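Side-chain contacts in DUF5638 domain-containing protein (Legionella pneumophila subsp. pneumophila, PDB 5L1A), which is of unknown function, although its crystallised N-terminal part is an all-helical domain of a predicted membrane protein: residues 20-25 against 41-46; 67-72 against 101-106. All blocks are in the same frame, centred on the assembly; numbering follows the deposited sequence.

Interaction 1 (20-25 against 41-46); sequences TQLNQF and QIKYFY
Lys-43 reaches across from helix 33-51 and meets both Leu-22 and Asn-23 of helix 8-25. Its ammonium group is the polar end of the contact. NZ gives a hydrogen bond of 3.0 Å to OD1 of Asn-23. The C=O...N angle is 114°, and the donor is tilted 17° from the carbonyl plane. The two side chains cross at about a right angle. The stem of the lysine does the apolar work. Its CG lies 3.7 Å from CD1 of Leu-22, and its CD lies 4.0 Å from the same methyl. These two side chains run past each other in opposite directions. The lysine chain bends at chi3, and its ammonium ends beside the amide. On the inner side, CD1 of Leu-22 also meets CG2 of Ile-42 at 4.0 Å. Thus one methyl touches two residues of the facing helix.

Helices 56-77 and 97-110 lie beneath. Leu-22 rests on Ile-70, Ile-42 on Phe-69 and Phe-106, and Lys-43 on Tyr-66. The axes of the two short segments come no closer than 11.5 Å, so long side chains bridge the gap. Their N-to-C directions differ by 169°. This is the antiparallel pairing of consecutive helices in a helical hairpin, here part of the all-helical DUF5638 domain.

Interaction 2 (67-72 against 101-106); sequences ENFISL and VIIANF. With I3C (5-amino-2,4,6-triiodobenzene-1,3-dicarboxylic acid), chain D.
Behind Phe-69, which touches Phe-106 and Ile-103, the carbonyl O of Glu-67 takes two bonds from Ser-71. The backbone N of Ser-71 gives the helical bond at 3.1 Å to O of Glu-67, and its OG adds a weak one at 3.4 Å. Both lie within helix 56-77.

The contact itself is apolar. CZ of Phe-69 comes 3.6 Å from CD2 of Phe-106, which sits at the edge of the Phe-69 ring, near its plane. The ring centroids are 5.8 Å apart. The planes are inclined at 40°, so the rings are neither stacked flat nor set at right angles. Both phenylalanines place CG anti to the backbone N (chi1 168° for Phe-69 and -167° for Phe-106), and this sends the rings toward each other. CE1 of Phe-69 also touches CG2 of Ile-103 at 4.2 Å.

Helix 97-110 also meets a bound 5-amino-2,4,6-triiodobenzene-1,3-dicarboxylic acid (I3C). CB of Ala-104 lies 3.7 Å from I3 of I3C, and CG2 of Val-101 lies 3.8 Å from N13 of I3C. This compound is a phasing agent, so the site probably says little about natural ligands.

The touching atoms are all carbon and the residues are buried. The contact therefore rests on shape and exclusion of water, with no directional bond between the segments to set its geometry.

How the interactions relate
The two interactions follow each other along the chain. Interaction 1 joins helices 8-25 and 33-51, and interaction 2 joins helices 56-77 and 97-110. They share no helix, yet their centres are only 10 Å apart. Helix 33-51 links them in space. CG2 of Ile-42 packs 3.4 Å from CE2 of Phe-69, and OH of Tyr-46 lies 3.4 Å from CD1 of Ile-103. Interaction 1 is partly buried and includes a polar bond, whereas interaction 2 is fully buried and apolar. Together they involve four of the five helices, which pack against one another in the DUF5638 domain, with interaction 1 reaching toward the surface.

Interaction 1 (20-25 against 41-46)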
loop_
_atom_site.group_PDB
_atom_site.type_symbol
_atom_site.label_atom_id
_atom_site.label_comp_id
_atom_site.label_asym_id
_atom_site.label_seq_id
_atom_site.Cartn_x
_atom_site.Cartn_y
_atom_site.Cartn_z
ATOM N N THR A 20 6.138 1.087 -8.182
ATOM C CA THR A 20 6.285 1.878 -9.399
ATOM C C THR A 20 5.007 2.642 -9.711
ATOM O O THR A 20 5.059 3.804 -10.134
ATOM C CB THR A 20 6.658 0.968 -10.570
ATOM O OG1 THR A 20 7.859 0.258 -10.253
ATOM C CG2 THR A 20 6.866 1.775 -11.846
ATOM N N GLN A 21 3.852 2.001 -9.521
ATOM C CA GLN A 21 2.582 2.670 -9.775
ATOM C C GLN A 21 2.384 3.868 -8.854
ATOM O O GLN A 21 1.809 4.879 -9.272
ATOM C CB GLN A 21 1.430 1.680 -9.617
ATOM C CG GLN A 21 0.077 2.252 -9.975
ATOM C CD GLN A 21 0.002 2.681 -11.421
ATOM O OE1 GLN A 21 -0.111 1.850 -12.319
ATOM N NE2 GLN A 21 0.079 3.985 -11.657
ATOM N N LEU A 22 2.854 3.777 -7.609
ATOM C CA LEU A 22 2.764 4.917 -6.706
ATOM C C LEU A 22 3.620 6.074 -7.201
ATOM O O LEU A 22 3.173 7.227 -7.194
ATOM C CB LEU A 22 3.178 4.508 -5.292
ATOM C CG LEU A 22 2.056 4.228 -4.291
ATOM C CD1 LEU A 22 2.627 3.912 -2.918
ATOM C CD2 LEU A 22 1.074 5.393 -4.214
ATOM N N ASN A 23 4.850 5.787 -7.636
ATOM C CA ASN A 23 5.711 6.844 -8.160
ATOM C C ASN A 23 5.084 7.514 -9.376
ATOM O O ASN A 23 5.116 8.743 -9.501
ATOM C CB ASN A 23 7.090 6.286 -8.517
ATOM C CG ASN A 23 7.830 5.736 -7.316
ATOM O OD1 ASN A 23 7.444 5.970 -6.171
ATOM N ND2 ASN A 23 8.907 5.004 -7.573
ATOM N N GLN A 24 4.503 6.721 -10.280
ATOM C CA GLN A 24 3.935 7.285 -11.501
ATOM C C GLN A 24 2.694 8.122 -11.214
ATOM O O GLN A 24 2.395 9.054 -11.968
ATOM C CB GLN A 24 3.615 6.170 -12.496
ATOM C CG GLN A 24 4.845 5.453 -13.028
ATOM C CD GLN A 24 4.497 4.309 -13.957
ATOM O OE1 GLN A 24 3.383 3.785 -13.926
ATOM N NE2 GLN A 24 5.450 3.914 -14.796
ATOM N N PHE A 25 1.961 7.805 -10.144
ATOM C CA PHE A 25 0.863 8.665 -9.711
ATOM C C PHE A 25 1.356 10.081 -9.443
ATOM O O PHE A 25 0.787 11.058 -9.944
ATOM C CB PHE A 25 0.203 8.094 -8.453
ATOM C CG PHE A 25 -0.715 6.930 -8.712
ATOM C CD1 PHE A 25 -1.314 6.753 -9.948
ATOM C CD2 PHE A 25 -0.985 6.014 -7.704
ATOM C CE1 PHE A 25 -2.163 5.683 -10.180
ATOM C CE2 PHE A 25 -1.831 4.940 -7.928
ATOM C CZ PHE A 25 -2.420 4.773 -9.169
ATOM N N GLN A 41 6.687 6.323 3.824
ATOM C CA GLN A 41 6.150 5.565 4.948
ATOM C C GLN A 41 5.185 4.487 4.469
ATOM O O GLN A 41 5.209 3.353 4.965
ATOM C CB GLN A 41 5.466 6.522 5.926
ATOM C CG GLN A 41 4.953 5.900 7.214
ATOM C CD GLN A 41 4.371 6.941 8.161
ATOM O OE1 GLN A 41 3.591 7.804 7.754
ATOM N NE2 GLN A 41 4.759 6.870 9.427
ATOM N N ILE A 42 4.339 4.821 3.494
ATOM C CA ILE A 42 3.398 3.849 2.948
ATOM C C ILE A 42 4.142 2.691 2.297
ATOM O O ILE A 42 3.827 1.518 2.534
ATOM C CB ILE A 42 2.443 4.532 1.951
ATOM C CG1 ILE A 42 1.357 5.311 2.697
ATOM C CG2 ILE A 42 1.827 3.507 1.019
ATOM C CD1 ILE A 42 0.476 4.439 3.573
ATOM N N LYS A 43 5.137 3.000 1.465
ATOM C CA LYS A 43 5.852 1.935 0.772
ATOM C C LYS A 43 6.666 1.091 1.739
ATOM O O LYS A 43 6.774 -0.126 1.559
ATOM C CB LYS A 43 6.741 2.522 -0.324
ATOM C CG LYS A 43 5.956 3.333 -1.338
ATOM C CD LYS A 43 6.604 3.320 -2.706
ATOM C CE LYS A 43 7.911 4.071 -2.712
ATOM N NZ LYS A 43 8.508 4.061 -4.074
ATOM N N TYR A 44 7.228 1.712 2.773
ATOM C CA TYR A 44 7.907 0.947 3.810
ATOM C C TYR A 44 6.942 0.022 4.543
ATOM O O TYR A 44 7.313 -1.105 4.890
ATOM C CB TYR A 44 8.594 1.901 4.784
ATOM C CG TYR A 44 9.216 1.235 5.986
ATOM C CD1 TYR A 44 10.484 0.668 5.914
ATOM C CD2 TYR A 44 8.541 1.182 7.197
ATOM C CE1 TYR A 44 11.056 0.059 7.016
ATOM C CE2 TYR A 44 9.101 0.579 8.298
ATOM C CZ TYR A 44 10.358 0.018 8.205
ATOM O OH TYR A 44 10.916 -0.580 9.311
ATOM N N PHE A 45 5.702 0.466 4.764
ATOM C CA PHE A 45 4.728 -0.349 5.489
ATOM C C PHE A 45 4.425 -1.653 4.753
ATOM O O PHE A 45 4.410 -2.729 5.360
ATOM C CB PHE A 45 3.444 0.451 5.718
ATOM C CG PHE A 45 2.302 -0.372 6.248
ATOM C CD1 PHE A 45 2.215 -0.669 7.593
ATOM C CD2 PHE A 45 1.313 -0.843 5.399
ATOM C CE1 PHE A 45 1.167 -1.426 8.082
ATOM C CE2 PHE A 45 0.262 -1.601 5.885
ATOM C CZ PHE A 45 0.191 -1.891 7.227
ATOM N N TYR A 46 4.169 -1.579 3.449
ATOM C CA TYR A 46 3.768 -2.780 2.726
ATOM C C TYR A 46 4.961 -3.667 2.397
ATOM O O TYR A 46 4.870 -4.894 2.499
ATOM C CB TYR A 46 3.010 -2.405 1.454
ATOM C CG TYR A 46 1.639 -1.848 1.728
ATOM C CD1 TYR A 46 0.595 -2.681 2.105
ATOM C CD2 TYR A 46 1.387 -0.490 1.617
ATOM C CE1 TYR A 46 -0.667 -2.174 2.360
ATOM C CE2 TYR A 46 0.129 0.028 1.868
ATOM C CZ TYR A 46 -0.895 -0.817 2.238
ATOM O OH TYR A 46 -2.147 -0.304 2.493
#

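Interaction 2 (67-72 against 101-106)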
loop_
_atom_site.group_PDB
_atom_site.type_symbol
_atom_site.label_atom_id
_atom_site.label_comp_id
_atom_site.label_asym_id
_atom_site.label_seq_id
_atom_site.Cartn_x
_atom_site.Cartn_y
_atom_site.Cartn_z
ATOM N N GLU A 67 -2.131 -4.072 -3.407
ATOM C CA GLU A 67 -2.762 -3.820 -4.699
ATOM C C GLU A 67 -4.107 -3.122 -4.541
ATOM O O GLU A 67 -4.428 -2.203 -5.305
ATOM C CB GLU A 67 -2.923 -5.133 -5.462
ATOM C CG GLU A 67 -1.618 -5.679 -5.982
ATOM C CD GLU A 67 -1.688 -7.153 -6.294
ATOM O OE1 GLU A 67 -2.646 -7.817 -5.850
ATOM O OE2 GLU A 67 -0.781 -7.648 -6.988
ATOM N N ASN A 68 -4.910 -3.549 -3.564
ATOM C CA ASN A 68 -6.173 -2.866 -3.300
ATOM C C ASN A 68 -5.934 -1.431 -2.851
ATOM O O ASN A 68 -6.690 -0.525 -3.221
ATOM C CB ASN A 68 -6.980 -3.626 -2.244
ATOM C CG ASN A 68 -7.452 -4.983 -2.732
ATOM O OD1 ASN A 68 -7.769 -5.160 -3.907
ATOM N ND2 ASN A 68 -7.503 -5.950 -1.822
ATOM N N PHE A 69 -4.886 -1.205 -2.055
ATOM C CA PHE A 69 -4.547 0.157 -1.654
ATOM C C PHE A 69 -4.205 1.017 -2.864
ATOM O O PHE A 69 -4.610 2.183 -2.937
ATOM C CB PHE A 69 -3.384 0.139 -0.658
ATOM C CG PHE A 69 -2.775 1.492 -0.407
ATOM C CD1 PHE A 69 -3.348 2.371 0.498
ATOM C CD2 PHE A 69 -1.617 1.882 -1.069
ATOM C CE1 PHE A 69 -2.783 3.619 0.733
ATOM C CE2 PHE A 69 -1.051 3.126 -0.838
ATOM C CZ PHE A 69 -1.633 3.992 0.066
ATOM N N ILE A 70 -3.460 0.461 -3.821
ATOM C CA ILE A 70 -3.108 1.205 -5.027
ATOM C C ILE A 70 -4.363 1.595 -5.798
ATOM O O ILE A 70 -4.485 2.726 -6.285
ATOM C CB ILE A 70 -2.139 0.383 -5.897
ATOM C CG1 ILE A 70 -0.790 0.247 -5.197
ATOM C CG2 ILE A 70 -1.968 1.017 -7.266
ATOM C CD1 ILE A 70 -0.178 1.567 -4.829
ATOM N N SER A 71 -5.318 0.667 -5.917
ATOM C CA SER A 71 -6.571 0.975 -6.601
ATOM C C SER A 71 -7.312 2.112 -5.913
ATOM O O SER A 71 -7.888 2.979 -6.580
ATOM C CB SER A 71 -7.455 -0.269 -6.672
ATOM O OG SER A 71 -6.884 -1.245 -7.521
ATOM N N LEU A 72 -7.308 2.126 -4.579
ATOM C CA LEU A 72 -7.999 3.186 -3.851
ATOM C C LEU A 72 -7.315 4.533 -4.047
ATOM O O LEU A 72 -7.987 5.562 -4.180
ATOM C CB LEU A 72 -8.083 2.831 -2.367
ATOM C CG LEU A 72 -8.916 1.591 -2.040
ATOM C CD1 LEU A 72 -8.900 1.308 -0.548
ATOM C CD2 LEU A 72 -10.342 1.756 -2.544
ATOM N N VAL A 101 -3.983 5.035 10.735
ATOM C CA VAL A 101 -3.674 6.461 10.756
ATOM C C VAL A 101 -2.940 6.875 9.488
ATOM O O VAL A 101 -3.302 7.861 8.838
ATOM C CB VAL A 101 -2.862 6.811 12.017
ATOM C CG1 VAL A 101 -2.378 8.246 11.954
ATOM C CG2 VAL A 101 -3.697 6.578 13.264
ATOM N N ILE A 102 -1.898 6.127 9.113
ATOM C CA ILE A 102 -1.100 6.525 7.958
ATOM C C ILE A 102 -1.870 6.315 6.661
ATOM O O ILE A 102 -1.695 7.075 5.702
ATOM C CB ILE A 102 0.249 5.778 7.947
ATOM C CG1 ILE A 102 0.040 4.270 7.803
ATOM C CG2 ILE A 102 1.035 6.079 9.215
ATOM C CD1 ILE A 102 1.325 3.474 7.805
ATOM N N ILE A 103 -2.737 5.305 6.602
ATOM C CA ILE A 103 -3.478 5.043 5.372
ATOM C C ILE A 103 -4.606 6.050 5.195
ATOM O O ILE A 103 -4.856 6.528 4.082
ATOM C CB ILE A 103 -4.001 3.595 5.362
ATOM C CG1 ILE A 103 -2.840 2.610 5.208
ATOM C CG2 ILE A 103 -5.006 3.400 4.244
ATOM C CD1 ILE A 103 -3.247 1.158 5.369
ATOM N N ALA A 104 -5.302 6.394 6.279
ATOM C CA ALA A 104 -6.344 7.412 6.187
ATOM C C ALA A 104 -5.753 8.775 5.859
ATOM O O ALA A 104 -6.315 9.524 5.051
ATOM C CB ALA A 104 -7.141 7.475 7.489
ATOM N N ASN A 105 -4.619 9.116 6.476
ATOM C CA ASN A 105 -3.969 10.387 6.172
ATOM C C ASN A 105 -3.520 10.443 4.717
ATOM O O ASN A 105 -3.640 11.487 4.065
ATOM C CB ASN A 105 -2.782 10.610 7.112
ATOM C CG ASN A 105 -1.972 11.843 6.747
ATOM O OD1 ASN A 105 -1.021 11.768 5.967
ATOM N ND2 ASN A 105 -2.343 12.986 7.315
ATOM N N PHE A 106 -3.011 9.330 4.182
ATOM C CA PHE A 106 -2.551 9.345 2.797
ATOM C C PHE A 106 -3.712 9.508 1.820
ATOM O O PHE A 106 -3.555 10.154 0.779
ATOM C CB PHE A 106 -1.755 8.079 2.479
ATOM C CG PHE A 106 -0.991 8.152 1.179
ATOM C CD1 PHE A 106 0.231 8.809 1.112
ATOM C CD2 PHE A 106 -1.494 7.563 0.028
ATOM C CE1 PHE A 106 0.935 8.879 -0.079
ATOM C CE2 PHE A 106 -0.797 7.628 -1.171
ATOM C CZ PHE A 106 0.420 8.287 -1.224
HETATM I I3 I3C D . -7.697 6.679 11.076
HETATM I I2 I3C D . -6.523 10.100 16.047
HETATM I I1 I3C D . -9.849 4.854 16.510
HETATM O O8 I3C D . -8.616 3.751 13.314
HETATM O O9 I3C D . -10.361 4.936 12.723
HETATM C C10 I3C D . -8.303 7.656 17.507
HETATM N N13 I3C D . -6.577 9.077 12.971
HETATM C C1 I3C D . -8.636 6.032 13.931
HETATM C C6 I3C D . -7.882 7.005 13.118
HETATM C C5 I3C D . -7.265 8.196 13.738
HETATM C C4 I3C D . -7.406 8.412 15.196
HETATM C C3 I3C D . -8.166 7.441 16.028
HETATM C C2 I3C D . -8.776 6.246 15.386
HETATM C C7 I3C D . -9.247 4.829 13.280
HETATM O O11 I3C D . -9.438 7.837 17.994
HETATM O O12 I3C D . -7.272 7.659 18.211
#